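Local structure of amidohydrolase (Thermotoga maritima, 3OOQ) at residues 6-12 and 23-29; 31-36 and 353-359; 55-60 and 350-354; 112-117 and 129-134; 358-363 and 375-381. The protein probably acts as a metal-dependent amidohydrolase, perhaps hydrolysing a cyclic amide such as allantoin. One frame throughout, in Å; residues are numbered along the deposited sequence.

Contact 1: residues 6-12 and 23-29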
# COMPACT_ATOMS: atom_id res chain seq x y z
N LYS F 6 -48.34 3.61 46.07
CA LYS F 6 -48.03 5.01 45.79
C LYS F 6 -46.81 5.41 46.62
O LYS F 6 -46.53 4.79 47.66
CB LYS F 6 -49.22 5.91 46.12
CG LYS F 6 -50.48 5.58 45.35
CD LYS F 6 -51.70 6.17 46.01
CE LYS F 6 -52.18 7.43 45.34
NZ LYS F 6 -53.43 7.20 44.54
N ILE F 7 -46.07 6.42 46.16
CA ILE F 7 -45.01 7.01 46.95
C ILE F 7 -45.32 8.49 47.16
O ILE F 7 -45.66 9.21 46.22
CB ILE F 7 -43.63 6.88 46.28
CG1 ILE F 7 -43.22 5.41 46.14
CG2 ILE F 7 -42.58 7.66 47.06
CD1 ILE F 7 -41.98 5.21 45.27
N LEU F 8 -45.19 8.93 48.40
CA LEU F 8 -45.44 10.32 48.74
C LEU F 8 -44.15 10.95 49.25
O LEU F 8 -43.69 10.63 50.35
CB LEU F 8 -46.57 10.40 49.78
CG LEU F 8 -46.99 11.78 50.30
CD1 LEU F 8 -47.30 12.74 49.14
CD2 LEU F 8 -48.18 11.65 51.27
N PHE F 9 -43.57 11.82 48.44
CA PHE F 9 -42.34 12.51 48.84
C PHE F 9 -42.72 13.74 49.63
O PHE F 9 -43.46 14.59 49.14
CB PHE F 9 -41.51 12.89 47.61
CG PHE F 9 -40.99 11.71 46.83
CD1 PHE F 9 -39.84 11.04 47.24
CD2 PHE F 9 -41.65 11.28 45.67
CE1 PHE F 9 -39.35 9.94 46.52
CE2 PHE F 9 -41.16 10.20 44.93
CZ PHE F 9 -40.00 9.53 45.36
N LYS F 10 -42.21 13.85 50.85
CA LYS F 10 -42.63 14.93 51.75
C LYS F 10 -41.55 15.97 52.05
O LYS F 10 -40.42 15.62 52.39
CB LYS F 10 -43.20 14.36 53.07
CG LYS F 10 -44.42 13.45 52.86
CD LYS F 10 -45.75 13.98 53.44
CE LYS F 10 -45.83 15.49 53.69
NZ LYS F 10 -47.26 15.94 53.73
N ASN F 11 -41.92 17.24 51.93
CA ASN F 11 -41.14 18.34 52.51
C ASN F 11 -39.77 18.61 51.85
O ASN F 11 -38.88 19.21 52.46
CB ASN F 11 -41.03 18.17 54.04
CG ASN F 11 -40.66 19.46 54.76
OD1 ASN F 11 -41.11 20.55 54.39
ND2 ASN F 11 -39.84 19.35 55.78
N ALA F 12 -39.61 18.17 50.61
CA ALA F 12 -38.49 18.57 49.78
C ALA F 12 -38.65 20.03 49.37
O ALA F 12 -39.75 20.58 49.40
CB ALA F 12 -38.41 17.69 48.52
N LYS F 23 -41.30 24.64 48.94
CA LYS F 23 -41.23 23.56 49.90
C LYS F 23 -42.55 22.80 49.87
O LYS F 23 -43.62 23.40 49.99
CB LYS F 23 -40.95 24.13 51.30
CG LYS F 23 -40.14 23.20 52.21
CD LYS F 23 -39.30 23.97 53.24
CE LYS F 23 -38.00 24.53 52.64
NZ LYS F 23 -37.10 25.13 53.69
N GLY F 24 -42.50 21.49 49.66
CA GLY F 24 -43.73 20.74 49.50
C GLY F 24 -43.56 19.30 49.10
O GLY F 24 -42.48 18.72 49.25
N ASP F 25 -44.63 18.73 48.56
CA ASP F 25 -44.76 17.29 48.40
C ASP F 25 -45.04 16.90 46.96
O ASP F 25 -45.56 17.70 46.15
CB ASP F 25 -45.90 16.75 49.28
CG ASP F 25 -45.84 17.25 50.72
OD1 ASP F 25 -44.74 17.40 51.28
OD2 ASP F 25 -46.92 17.48 51.30
N VAL F 26 -44.71 15.65 46.64
CA VAL F 26 -45.00 15.09 45.33
C VAL F 26 -45.51 13.68 45.56
O VAL F 26 -44.86 12.87 46.22
CB VAL F 26 -43.72 15.11 44.43
CG1 VAL F 26 -43.96 14.37 43.12
CG2 VAL F 26 -43.24 16.54 44.17
N LEU F 27 -46.68 13.39 45.00
CA LEU F 27 -47.29 12.06 45.09
C LEU F 27 -47.18 11.37 43.75
O LEU F 27 -47.53 11.95 42.70
CB LEU F 27 -48.77 12.16 45.50
CG LEU F 27 -49.62 10.88 45.51
CD1 LEU F 27 -49.17 9.91 46.58
CD2 LEU F 27 -51.11 11.21 45.71
N VAL F 28 -46.72 10.13 43.80
CA VAL F 28 -46.47 9.32 42.63
C VAL F 28 -47.35 8.09 42.72
O VAL F 28 -47.44 7.48 43.80
CB VAL F 28 -44.97 8.88 42.59
CG1 VAL F 28 -44.72 7.78 41.55
CG2 VAL F 28 -44.06 10.06 42.34
N SER F 29 -48.01 7.76 41.62
CA SER F 29 -48.73 6.49 41.51
C SER F 29 -48.77 6.05 40.06
O SER F 29 -48.76 6.88 39.15
CB SER F 29 -50.16 6.60 42.06
OG SER F 29 -51.05 7.19 41.13
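I7 and F9 of residues 6-12 pair through their backbones with V28 and V26 of residues 23-29, making strands 7-10 and 24-29 antiparallel neighbours in the four-stranded mixed sheet of the small beta domain that accompanies the barrel in many amidohydrolases. The axes of strand segments 7-10 and 24-29 approach to 4.7 Å, with their directions 169° apart. I7 and V28 exchange two backbone hydrogen bonds and F9 and V26 another two, while L8 stands opposite L27 in a non-hydrogen-bonded pair. Past F9 the register slips by one residue in a beta bulge, and G24 N bonds to A12 O (2.9 Å).

Charge gathers beside the bulge. D25 OD1 accepts N11 N at 2.9 Å, nearly in line with its C-O bond, whereas D25 OD2 forms a salt bridge with K10 NZ, also 2.9 Å away, which comes from above the carboxylate plane. Two bends in the lysine chain (chi2 -114°, chi3 21°) bring K10 CE to 3.3 Å from D25 OD1. The backbone of I40 serves both partners, its N donating to D25 OD2 and its O accepting from K10 NZ. At the other end of the pair, E34 receives both K6 NZ and S29 OG.

Apolar contacts occupy both faces of the sheet. On the L8 and L27 face, L8 CD1 lies 4.0 Å from L27 CB. On the face of I7, F9, V26 and V28, V28 CG2 touches F9 CE2 in the plane of the ring, at its edge (3.9 Å), and I7 CG2 sits 3.5 Å above the F9 ring plane, offset toward the rim.

Contact 2: residues 31-36 and 353-359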
# COMPACT_ATOMS: atom_id res chain seq x y z
N GLY F 31 -46.50 4.93 38.23
CA GLY F 31 -45.32 5.40 37.51
C GLY F 31 -45.37 6.83 37.02
O GLY F 31 -44.56 7.23 36.17
N LYS F 32 -46.32 7.62 37.55
CA LYS F 32 -46.54 8.99 37.12
C LYS F 32 -46.69 9.95 38.28
O LYS F 32 -47.03 9.54 39.38
CB LYS F 32 -47.77 9.08 36.20
CG LYS F 32 -47.46 8.52 34.82
CD LYS F 32 -48.69 8.28 33.97
CE LYS F 32 -48.33 7.24 32.89
NZ LYS F 32 -48.79 7.64 31.53
N VAL F 33 -46.39 11.22 38.05
CA VAL F 33 -46.65 12.23 39.05
C VAL F 33 -48.16 12.40 39.10
O VAL F 33 -48.78 12.75 38.10
CB VAL F 33 -45.96 13.59 38.70
CG1 VAL F 33 -46.30 14.65 39.73
CG2 VAL F 33 -44.45 13.41 38.61
N GLU F 34 -48.76 12.10 40.25
CA GLU F 34 -50.20 12.27 40.44
C GLU F 34 -50.54 13.68 40.95
O GLU F 34 -51.45 14.32 40.42
CB GLU F 34 -50.77 11.19 41.39
CG GLU F 34 -52.32 11.09 41.32
CD GLU F 34 -52.96 10.29 42.47
OE1 GLU F 34 -52.48 9.19 42.81
OE2 GLU F 34 -53.98 10.76 43.01
N LYS F 35 -49.83 14.14 41.99
CA LYS F 35 -50.12 15.43 42.61
C LYS F 35 -48.83 16.14 42.98
O LYS F 35 -47.86 15.51 43.38
CB LYS F 35 -50.96 15.26 43.89
CG LYS F 35 -52.44 15.00 43.68
CD LYS F 35 -53.18 14.90 45.04
CE LYS F 35 -54.45 14.05 44.93
NZ LYS F 35 -55.27 14.16 46.17
N VAL F 36 -48.85 17.47 42.87
CA VAL F 36 -47.71 18.32 43.21
C VAL F 36 -48.20 19.51 44.03
O VAL F 36 -49.12 20.23 43.61
CB VAL F 36 -47.01 18.87 41.95
CG1 VAL F 36 -45.89 19.86 42.32
CG2 VAL F 36 -46.46 17.73 41.10
N ILE F 353 -41.79 18.49 36.74
CA ILE F 353 -42.59 17.88 37.79
C ILE F 353 -44.00 18.45 37.72
O ILE F 353 -44.36 19.39 38.44
CB ILE F 353 -42.00 18.04 39.21
CG1 ILE F 353 -40.51 17.65 39.22
CG2 ILE F 353 -42.80 17.18 40.20
CD1 ILE F 353 -39.86 17.65 40.60
N GLU F 354 -44.79 17.87 36.82
CA GLU F 354 -46.18 18.23 36.68
C GLU F 354 -47.04 16.98 36.77
O GLU F 354 -46.61 15.91 36.29
CB GLU F 354 -46.41 18.88 35.31
CG GLU F 354 -45.79 20.26 35.14
CD GLU F 354 -45.79 20.73 33.69
OE1 GLU F 354 -46.52 20.14 32.86
OE2 GLU F 354 -45.06 21.70 33.38
N PRO F 355 -48.25 17.10 37.33
CA PRO F 355 -49.19 15.99 37.29
C PRO F 355 -49.36 15.43 35.89
O PRO F 355 -49.47 16.17 34.91
CB PRO F 355 -50.50 16.63 37.77
CG PRO F 355 -50.02 17.72 38.69
CD PRO F 355 -48.84 18.29 37.97
N GLY F 356 -49.36 14.11 35.79
CA GLY F 356 -49.54 13.46 34.52
C GLY F 356 -48.23 13.08 33.84
O GLY F 356 -48.24 12.22 32.96
N LYS F 357 -47.12 13.71 34.23
CA LYS F 357 -45.81 13.36 33.63
C LYS F 357 -45.26 12.06 34.24
O LYS F 357 -45.67 11.67 35.34
CB LYS F 357 -44.77 14.48 33.82
CG LYS F 357 -45.03 15.88 33.18
CD LYS F 357 -46.27 15.98 32.30
CE LYS F 357 -46.20 17.20 31.41
NZ LYS F 357 -47.51 17.95 31.39
N ASP F 358 -44.36 11.40 33.52
CA ASP F 358 -43.60 10.27 34.06
C ASP F 358 -42.85 10.66 35.35
O ASP F 358 -42.26 11.73 35.43
CB ASP F 358 -42.58 9.77 33.02
CG ASP F 358 -43.24 9.16 31.76
OD1 ASP F 358 -44.48 9.09 31.67
OD2 ASP F 358 -42.48 8.73 30.85
N ALA F 359 -42.85 9.75 36.33
CA ALA F 359 -42.22 10.02 37.62
C ALA F 359 -40.73 9.71 37.56
O ALA F 359 -40.22 8.75 38.18
CB ALA F 359 -42.90 9.25 38.72
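V33 uses both its backbone polar atoms to hold the loop 353-359, which leads to strand 361-364, against strand 32-37, an outermost strand, within this chain, of the four-stranded sheet. V33 N donates to K357 O (2.8 Å), and V33 O, met in its carbonyl plane, accepts G356 N at 2.7 Å. A third bond joins A359 N to G31 O (3.0 Å), with the donor 38° out of the carbonyl plane. Between these bonds K32 and D358 form a single bridge.

E354 to K357 make a type II turn closed by K357 N to E354 O (3.1 Å), with G356 in its third position at a positive phi of 96°. A second link spans the turn, a salt bridge from K357 NZ to E354 OE1 (2.8 Å). T18 and a glycerol, probably from the crystallisation liquor, bond to E354 OE2; K133 and R349 meet D358 OD2.

V33 CB lies 3.4 Å from E354 O; CG1 sits beside the E354 carbonyl with I353 CG2 next to it, and CG2 near K357 O and, more loosely, the A359 methyl. V36 CG1 is anti to the backbone N (chi1 175°), which sets V36 CG2 crosswise against I353 CG2 at 3.8 Å. With an alanine at V33 both branches go, and the gap beside I353 and A359 would probably let the turn shift on the strand. Recognition is thus mainly between main chains, with aliphatic groups beside them, while the loop's charges pair within it or elsewhere in the chain; K32 NZ and D358 OD1 are 4.5 Å apart, beyond a salt bridge.

Contact 3: residues 55-60 and 350-354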
# COMPACT_ATOMS: atom_id res chain seq x y z
N LEU F 55 -35.82 18.02 45.20
CA LEU F 55 -36.41 17.06 44.29
C LEU F 55 -36.52 17.69 42.90
O LEU F 55 -37.21 18.71 42.73
CB LEU F 55 -37.78 16.60 44.78
CG LEU F 55 -38.43 15.41 44.08
CD1 LEU F 55 -37.60 14.15 44.23
CD2 LEU F 55 -39.83 15.18 44.65
N PHE F 56 -35.85 17.07 41.93
CA PHE F 56 -35.78 17.60 40.57
C PHE F 56 -36.37 16.58 39.62
O PHE F 56 -36.44 15.40 39.96
CB PHE F 56 -34.33 17.91 40.20
CG PHE F 56 -33.87 19.28 40.64
CD1 PHE F 56 -33.63 19.54 41.99
CD2 PHE F 56 -33.71 20.30 39.72
CE1 PHE F 56 -33.22 20.80 42.40
CE2 PHE F 56 -33.29 21.57 40.12
CZ PHE F 56 -33.05 21.82 41.46
N PRO F 57 -36.83 17.03 38.44
CA PRO F 57 -37.09 16.05 37.41
C PRO F 57 -35.75 15.46 36.95
O PRO F 57 -34.70 16.08 37.17
CB PRO F 57 -37.70 16.87 36.26
CG PRO F 57 -37.18 18.22 36.44
CD PRO F 57 -36.86 18.41 37.90
N GLY F 58 -35.77 14.27 36.35
CA GLY F 58 -34.55 13.74 35.72
C GLY F 58 -34.14 14.66 34.57
O GLY F 58 -35.00 15.19 33.86
N PHE F 59 -32.83 14.85 34.39
CA PHE F 59 -32.33 15.63 33.25
C PHE F 59 -32.42 14.84 31.96
O PHE F 59 -32.41 13.61 31.96
CB PHE F 59 -30.90 16.12 33.47
CG PHE F 59 -30.75 17.01 34.67
CD1 PHE F 59 -31.56 18.13 34.82
CD2 PHE F 59 -29.78 16.74 35.64
CE1 PHE F 59 -31.43 18.97 35.93
CE2 PHE F 59 -29.64 17.58 36.76
CZ PHE F 59 -30.45 18.69 36.90
N VAL F 60 -32.53 15.58 30.86
CA VAL F 60 -32.83 15.01 29.57
C VAL F 60 -31.79 15.55 28.60
O VAL F 60 -31.73 16.75 28.35
CB VAL F 60 -34.26 15.41 29.10
CG1 VAL F 60 -34.60 14.78 27.77
CG2 VAL F 60 -35.32 15.04 30.17
N ILE F 350 -41.91 13.88 29.97
CA ILE F 350 -40.69 14.04 30.76
C ILE F 350 -40.24 15.49 30.83
O ILE F 350 -40.76 16.34 30.11
CB ILE F 350 -39.52 13.19 30.18
CG1 ILE F 350 -39.29 13.56 28.71
CG2 ILE F 350 -39.80 11.70 30.34
CD1 ILE F 350 -38.08 12.87 28.07
N GLY F 351 -39.26 15.76 31.69
CA GLY F 351 -38.62 17.07 31.78
C GLY F 351 -39.25 18.12 32.69
O GLY F 351 -38.84 19.28 32.65
N SER F 352 -40.25 17.73 33.50
CA SER F 352 -40.87 18.62 34.50
C SER F 352 -41.57 17.84 35.60
O SER F 352 -41.92 16.66 35.42
CB SER F 352 -41.87 19.60 33.85
OG SER F 352 -43.02 18.93 33.33
N ILE F 353 -41.79 18.49 36.74
CA ILE F 353 -42.59 17.88 37.79
C ILE F 353 -44.00 18.45 37.72
O ILE F 353 -44.36 19.39 38.44
CB ILE F 353 -42.00 18.04 39.21
CG1 ILE F 353 -40.51 17.65 39.22
CG2 ILE F 353 -42.80 17.18 40.20
CD1 ILE F 353 -39.86 17.65 40.60
N GLU F 354 -44.79 17.87 36.82
CA GLU F 354 -46.18 18.23 36.68
C GLU F 354 -47.04 16.98 36.77
O GLU F 354 -46.61 15.91 36.29
CB GLU F 354 -46.41 18.88 35.31
CG GLU F 354 -45.79 20.26 35.14
CD GLU F 354 -45.79 20.73 33.69
OE1 GLU F 354 -46.52 20.14 32.86
OE2 GLU F 354 -45.06 21.70 33.38
O HOH W 1 -37.29 14.09 33.08
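P57 of strand 54-64 and I353 of the loop 350-354 meet at about a right angle, P57 CD lying 4.0 Å from I353 CG1. The contact between the two segments is apolar apart from one water, with no direct hydrogen bond across it.

Its aliphatic part has two patches. In the first, CG1 of I353 is anti to its own carbonyl carbon (chi1 -48°), and the branch runs along the backbone of residues 55-57, so that I353 CD1 ends 3.6 Å from L55 O and also near P57 N, a nitrogen that has no hydrogen to give. P57 CB covers the start of S352, 3.9 Å from its N. In the second patch I350 CD1 reaches V60 and touches both branches, 4.0 Å from V60 CG1 and 4.1 Å from V60 CG2. The I350 chain gets there with CG1 between the backbone N and the carbonyl carbon (chi1 56°). Next to it G351 CA faces V60 CG2 at 4.2 Å; with phi at 87° a side chain here would be jammed against the preceding carbonyl.

The polar part is a single water bridge within a buried contact. The water donates to G58 O (2.7 Å) and accepts from G351 N (2.9 Å), satisfying two main-chain groups that do not bond to each other directly.

L55 and I353 both go on to touch V26 and L361 of the beta domain. Strand 54-64 itself runs on into an Asp-Ala-His-Ser-His sequence, the HxH signature of the first barrel strand, which in amidohydrolase relatives binds the catalytic metal, so the contact lies where the beta domain passes into the TIM barrel.

Contact 4: residues 112-117 and 129-134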
# COMPACT_ATOMS: atom_id res chain seq x y z
N VAL F 112 -29.13 12.39 35.34
CA VAL F 112 -29.66 12.25 33.99
C VAL F 112 -30.45 10.95 33.84
O VAL F 112 -29.95 9.86 34.14
CB VAL F 112 -28.53 12.29 32.93
CG1 VAL F 112 -29.11 12.20 31.52
CG2 VAL F 112 -27.71 13.57 33.08
N THR F 113 -31.68 11.05 33.36
CA THR F 113 -32.54 9.87 33.28
C THR F 113 -32.93 9.47 31.87
O THR F 113 -33.17 8.30 31.60
CB THR F 113 -33.82 10.05 34.13
OG1 THR F 113 -34.50 11.23 33.70
CG2 THR F 113 -33.47 10.17 35.61
N SER F 114 -33.01 10.44 30.96
CA SER F 114 -33.43 10.19 29.57
C SER F 114 -32.47 10.85 28.58
O SER F 114 -31.95 11.94 28.85
CB SER F 114 -34.85 10.75 29.31
OG SER F 114 -35.83 10.07 30.09
N VAL F 115 -32.24 10.21 27.44
CA VAL F 115 -31.38 10.76 26.40
C VAL F 115 -31.89 10.33 25.03
O VAL F 115 -32.52 9.27 24.89
CB VAL F 115 -29.88 10.28 26.53
CG1 VAL F 115 -29.31 10.59 27.92
CG2 VAL F 115 -29.77 8.78 26.28
N MSE F 116 -31.62 11.14 24.03
CA MSE F 116 -31.64 10.61 22.68
C MSE F 116 -30.25 10.04 22.32
O MSE F 116 -29.24 10.76 22.30
CB MSE F 116 -32.11 11.60 21.63
CG MSE F 116 -32.55 10.81 20.38
SE MSE F 116 -32.92 11.78 18.85
CE MSE F 116 -31.25 12.82 18.69
N ILE F 117 -30.22 8.74 22.06
CA ILE F 117 -29.04 8.11 21.52
C ILE F 117 -29.12 8.27 20.01
O ILE F 117 -30.18 8.07 19.39
CB ILE F 117 -28.93 6.62 21.92
CG1 ILE F 117 -30.24 5.87 21.62
CG2 ILE F 117 -28.52 6.52 23.39
CD1 ILE F 117 -30.17 4.34 21.73
N GLY F 129 -31.95 8.11 15.40
CA GLY F 129 -31.93 8.30 16.84
C GLY F 129 -33.17 7.70 17.49
O GLY F 129 -34.18 7.50 16.82
N SER F 130 -33.06 7.40 18.79
CA SER F 130 -34.15 6.92 19.62
C SER F 130 -34.03 7.59 20.96
O SER F 130 -32.93 7.83 21.43
CB SER F 130 -34.03 5.40 19.85
OG SER F 130 -34.31 4.66 18.67
N VAL F 131 -35.16 7.88 21.61
CA VAL F 131 -35.13 8.38 22.98
C VAL F 131 -35.31 7.21 23.92
O VAL F 131 -36.22 6.40 23.76
CB VAL F 131 -36.24 9.42 23.27
CG1 VAL F 131 -36.10 9.94 24.71
CG2 VAL F 131 -36.19 10.56 22.25
N ILE F 132 -34.42 7.10 24.90
CA ILE F 132 -34.51 6.01 25.85
C ILE F 132 -34.40 6.55 27.27
O ILE F 132 -33.95 7.68 27.49
CB ILE F 132 -33.42 4.91 25.59
CG1 ILE F 132 -32.00 5.48 25.70
CG2 ILE F 132 -33.60 4.28 24.20
CD1 ILE F 132 -31.30 5.14 26.97
N LYS F 133 -34.80 5.72 28.22
CA LYS F 133 -34.61 6.01 29.64
C LYS F 133 -33.72 4.93 30.21
O LYS F 133 -33.74 3.81 29.73
CB LYS F 133 -35.93 5.95 30.38
CG LYS F 133 -36.92 7.00 29.99
CD LYS F 133 -38.02 7.03 31.05
CE LYS F 133 -39.18 7.84 30.58
NZ LYS F 133 -40.13 8.01 31.71
N PHE F 134 -32.95 5.26 31.25
CA PHE F 134 -32.03 4.31 31.88
C PHE F 134 -32.76 3.43 32.89
O PHE F 134 -32.38 3.38 34.05
CB PHE F 134 -30.88 5.06 32.58
CG PHE F 134 -30.08 5.98 31.69
CD1 PHE F 134 -29.67 5.57 30.41
CD2 PHE F 134 -29.67 7.23 32.15
CE1 PHE F 134 -28.93 6.43 29.58
CE2 PHE F 134 -28.92 8.09 31.33
CZ PHE F 134 -28.55 7.67 30.04
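F134 closes the open end of the antiparallel pair 112-117 and 129-134. Its N donates to T113 O (3.1 Å), and the edge of its ring turns to V112 O, which lies in the ring plane 3.3 Å from F134 CD2. V115 CG1 approaches F134 CZ at 3.7 Å, the two side chains crossing at about a right angle. V115 CG2 also borders the ring and lies alongside I132, 4.0 Å from I132 CD1. A lysine in place of F134 would probably leave these valine branches without their apolar cover and bring a charge into a buried space.

On the opposite face S114 OG rests against K133 CG (3.3 Å). The K133 chain continues extended (chi2 -165°) and delivers NZ to the carboxylates of D358, D360 and D381. Further along, M116 CG sits 3.2 Å from S130 O, and SE of this selenomethionine meets G129 CA at 4.1 Å, where a side chain on G129 would clash.

What aligns these groups is the ladder of the hairpin: V115 and I132 exchange two backbone bonds, as do I117 and S130, with the strand axes 161° apart. The hairpin continues the barrel sheet: strand 54-64 runs parallel beside 112-117, strand 143-153 flanks 125-133 antiparallel, and helix 103-108 packs on F134 through I104, A107 and L108.

Contact 5: residues 358-363 and 375-381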
# COMPACT_ATOMS: atom_id res chain seq x y z
N ASP F 358 -44.36 11.40 33.52
CA ASP F 358 -43.60 10.27 34.06
C ASP F 358 -42.85 10.66 35.35
O ASP F 358 -42.26 11.73 35.43
CB ASP F 358 -42.58 9.77 33.02
CG ASP F 358 -43.24 9.16 31.76
OD1 ASP F 358 -44.48 9.09 31.67
OD2 ASP F 358 -42.48 8.73 30.85
N ALA F 359 -42.85 9.75 36.33
CA ALA F 359 -42.22 10.02 37.62
C ALA F 359 -40.73 9.71 37.56
O ALA F 359 -40.22 8.75 38.18
CB ALA F 359 -42.90 9.25 38.72
N ASP F 360 -40.04 10.53 36.78
CA ASP F 360 -38.58 10.46 36.67
C ASP F 360 -38.09 11.58 37.56
O ASP F 360 -38.20 12.76 37.19
CB ASP F 360 -38.14 10.64 35.22
CG ASP F 360 -38.75 9.60 34.29
OD1 ASP F 360 -39.38 8.62 34.78
OD2 ASP F 360 -38.59 9.77 33.05
N LEU F 361 -37.62 11.20 38.74
CA LEU F 361 -37.35 12.15 39.82
C LEU F 361 -35.98 11.90 40.44
O LEU F 361 -35.55 10.75 40.61
CB LEU F 361 -38.45 12.06 40.90
CG LEU F 361 -39.88 12.38 40.42
CD1 LEU F 361 -40.94 11.98 41.44
CD2 LEU F 361 -40.03 13.85 40.04
N VAL F 362 -35.29 12.98 40.78
CA VAL F 362 -33.98 12.84 41.39
C VAL F 362 -33.95 13.58 42.71
O VAL F 362 -34.31 14.76 42.76
CB VAL F 362 -32.87 13.40 40.46
CG1 VAL F 362 -31.49 13.20 41.09
CG2 VAL F 362 -32.93 12.73 39.08
N VAL F 363 -33.54 12.88 43.76
CA VAL F 363 -33.32 13.47 45.08
C VAL F 363 -31.88 13.91 45.17
O VAL F 363 -30.97 13.09 45.15
CB VAL F 363 -33.64 12.48 46.26
CG1 VAL F 363 -33.38 13.14 47.61
CG2 VAL F 363 -35.08 11.94 46.18
N VAL F 375 -26.30 13.33 44.23
CA VAL F 375 -27.52 12.59 43.99
C VAL F 375 -27.69 11.50 45.04
O VAL F 375 -26.84 10.63 45.17
CB VAL F 375 -27.53 11.97 42.58
CG1 VAL F 375 -28.69 10.98 42.42
CG2 VAL F 375 -27.59 13.05 41.53
N GLU F 376 -28.79 11.55 45.78
CA GLU F 376 -29.06 10.52 46.78
C GLU F 376 -29.88 9.36 46.23
O GLU F 376 -29.66 8.22 46.61
CB GLU F 376 -29.71 11.13 48.02
CG GLU F 376 -28.80 12.20 48.66
CD GLU F 376 -29.27 12.70 50.00
OE1 GLU F 376 -30.40 12.33 50.41
OE2 GLU F 376 -28.52 13.48 50.64
N ARG F 377 -30.81 9.66 45.33
CA ARG F 377 -31.71 8.64 44.77
C ARG F 377 -32.23 9.07 43.44
O ARG F 377 -32.37 10.27 43.20
CB ARG F 377 -32.93 8.42 45.67
CG ARG F 377 -32.67 7.67 46.95
CD ARG F 377 -33.99 7.30 47.57
NE ARG F 377 -33.87 6.89 48.97
CZ ARG F 377 -34.90 6.52 49.72
NH1 ARG F 377 -36.13 6.52 49.20
NH2 ARG F 377 -34.71 6.15 50.98
N VAL F 378 -32.55 8.10 42.58
CA VAL F 378 -33.16 8.38 41.28
C VAL F 378 -34.29 7.38 41.07
O VAL F 378 -34.10 6.17 41.28
CB VAL F 378 -32.16 8.26 40.09
CG1 VAL F 378 -32.85 8.62 38.74
CG2 VAL F 378 -30.94 9.16 40.32
N TYR F 379 -35.44 7.90 40.66
CA TYR F 379 -36.58 7.09 40.28
C TYR F 379 -36.81 7.36 38.81
O TYR F 379 -36.61 8.48 38.35
CB TYR F 379 -37.83 7.50 41.07
CG TYR F 379 -37.72 7.28 42.57
CD1 TYR F 379 -37.04 8.19 43.39
CD2 TYR F 379 -38.30 6.16 43.18
CE1 TYR F 379 -36.94 7.99 44.77
CE2 TYR F 379 -38.20 5.95 44.57
CZ TYR F 379 -37.52 6.88 45.35
OH TYR F 379 -37.43 6.71 46.70
N ILE F 380 -37.22 6.32 38.09
CA ILE F 380 -37.62 6.43 36.69
C ILE F 380 -38.93 5.64 36.59
O ILE F 380 -38.99 4.51 37.05
CB ILE F 380 -36.55 5.83 35.73
CG1 ILE F 380 -35.30 6.73 35.72
CG2 ILE F 380 -37.12 5.65 34.31
CD1 ILE F 380 -34.15 6.26 34.82
N ASP F 381 -39.97 6.25 36.04
CA ASP F 381 -41.32 5.65 36.08
C ASP F 381 -41.70 5.21 37.50
O ASP F 381 -42.31 4.15 37.71
CB ASP F 381 -41.41 4.45 35.12
CG ASP F 381 -41.10 4.83 33.69
OD1 ASP F 381 -41.43 5.96 33.26
OD2 ASP F 381 -40.52 3.99 32.98
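L361 and V363 pair with Y379 and R377 as the two arms of a beta hairpin, strand segments 361-363 and 375-380 running antiparallel at 166° with a closest approach of 4.7 Å between their axes. A classic beta bulge opens the second arm: E376 and R377 both face V363, whose O takes a bond from E376 N (2.7 Å) and a weak one from R377 N. At the other end A359 centres an inverse gamma turn, and a side chain replaces the backbone as acceptor. D360 OD1 receives D381 N at 2.7 Å, almost straight at the hydrogen.

That bond belongs to a cluster of acids. D358 and D381 lie side by side with their carboxylate planes 79° apart, D358 OD2 3.8 Å from D381 OD1, and D360 OD1 is 3.7 Å from the same D381 atom. The lysine K133, shared by all three, probably offsets the repulsion, and R135 also reaches D381.

V362 fills the face it shares with V378. Its CG2 lies beside V378 CG1 (4.1 Å), while V362 CG1 meets V375 CG1 crosswise at 3.8 Å. On the other face V363 and R377 run alongside each other. E376 OE2 forms a salt bridge with K53. Y379 turns its ring edge toward L361 O and meets F9 of the neighbouring sheet edge-to-face. R377, its CG anti to the carbonyl carbon (chi1 -73°) and its chain extended to NE, comes back to the tyrosine: NH1 donates to Y379 OH at 2.8 Å, the oxygen lying in the guanidinium plane.

Contacts 1, 2, 3 and 5 cluster, with centres 8 to 14 Å apart, on one side of the chain's centre, while the centre of contact 4 lies about 7 Å from it and about 25 Å from the centre of contact 1. Contacts 1 and 2 share the four-stranded sheet through neighbouring strands 24-29 and 32-37; contacts 3, 4 and 5 reach the larger sheet, strand 54-64 beside both 112-117 and 361-364. Contact 4 falls between the halves of contacts 2 and 3 in sequence; contact 5 follows last. The beta domain is thus built from both ends of the chain, beside the barrel, with K133 of contact 4 bridging to the acids of contact 5.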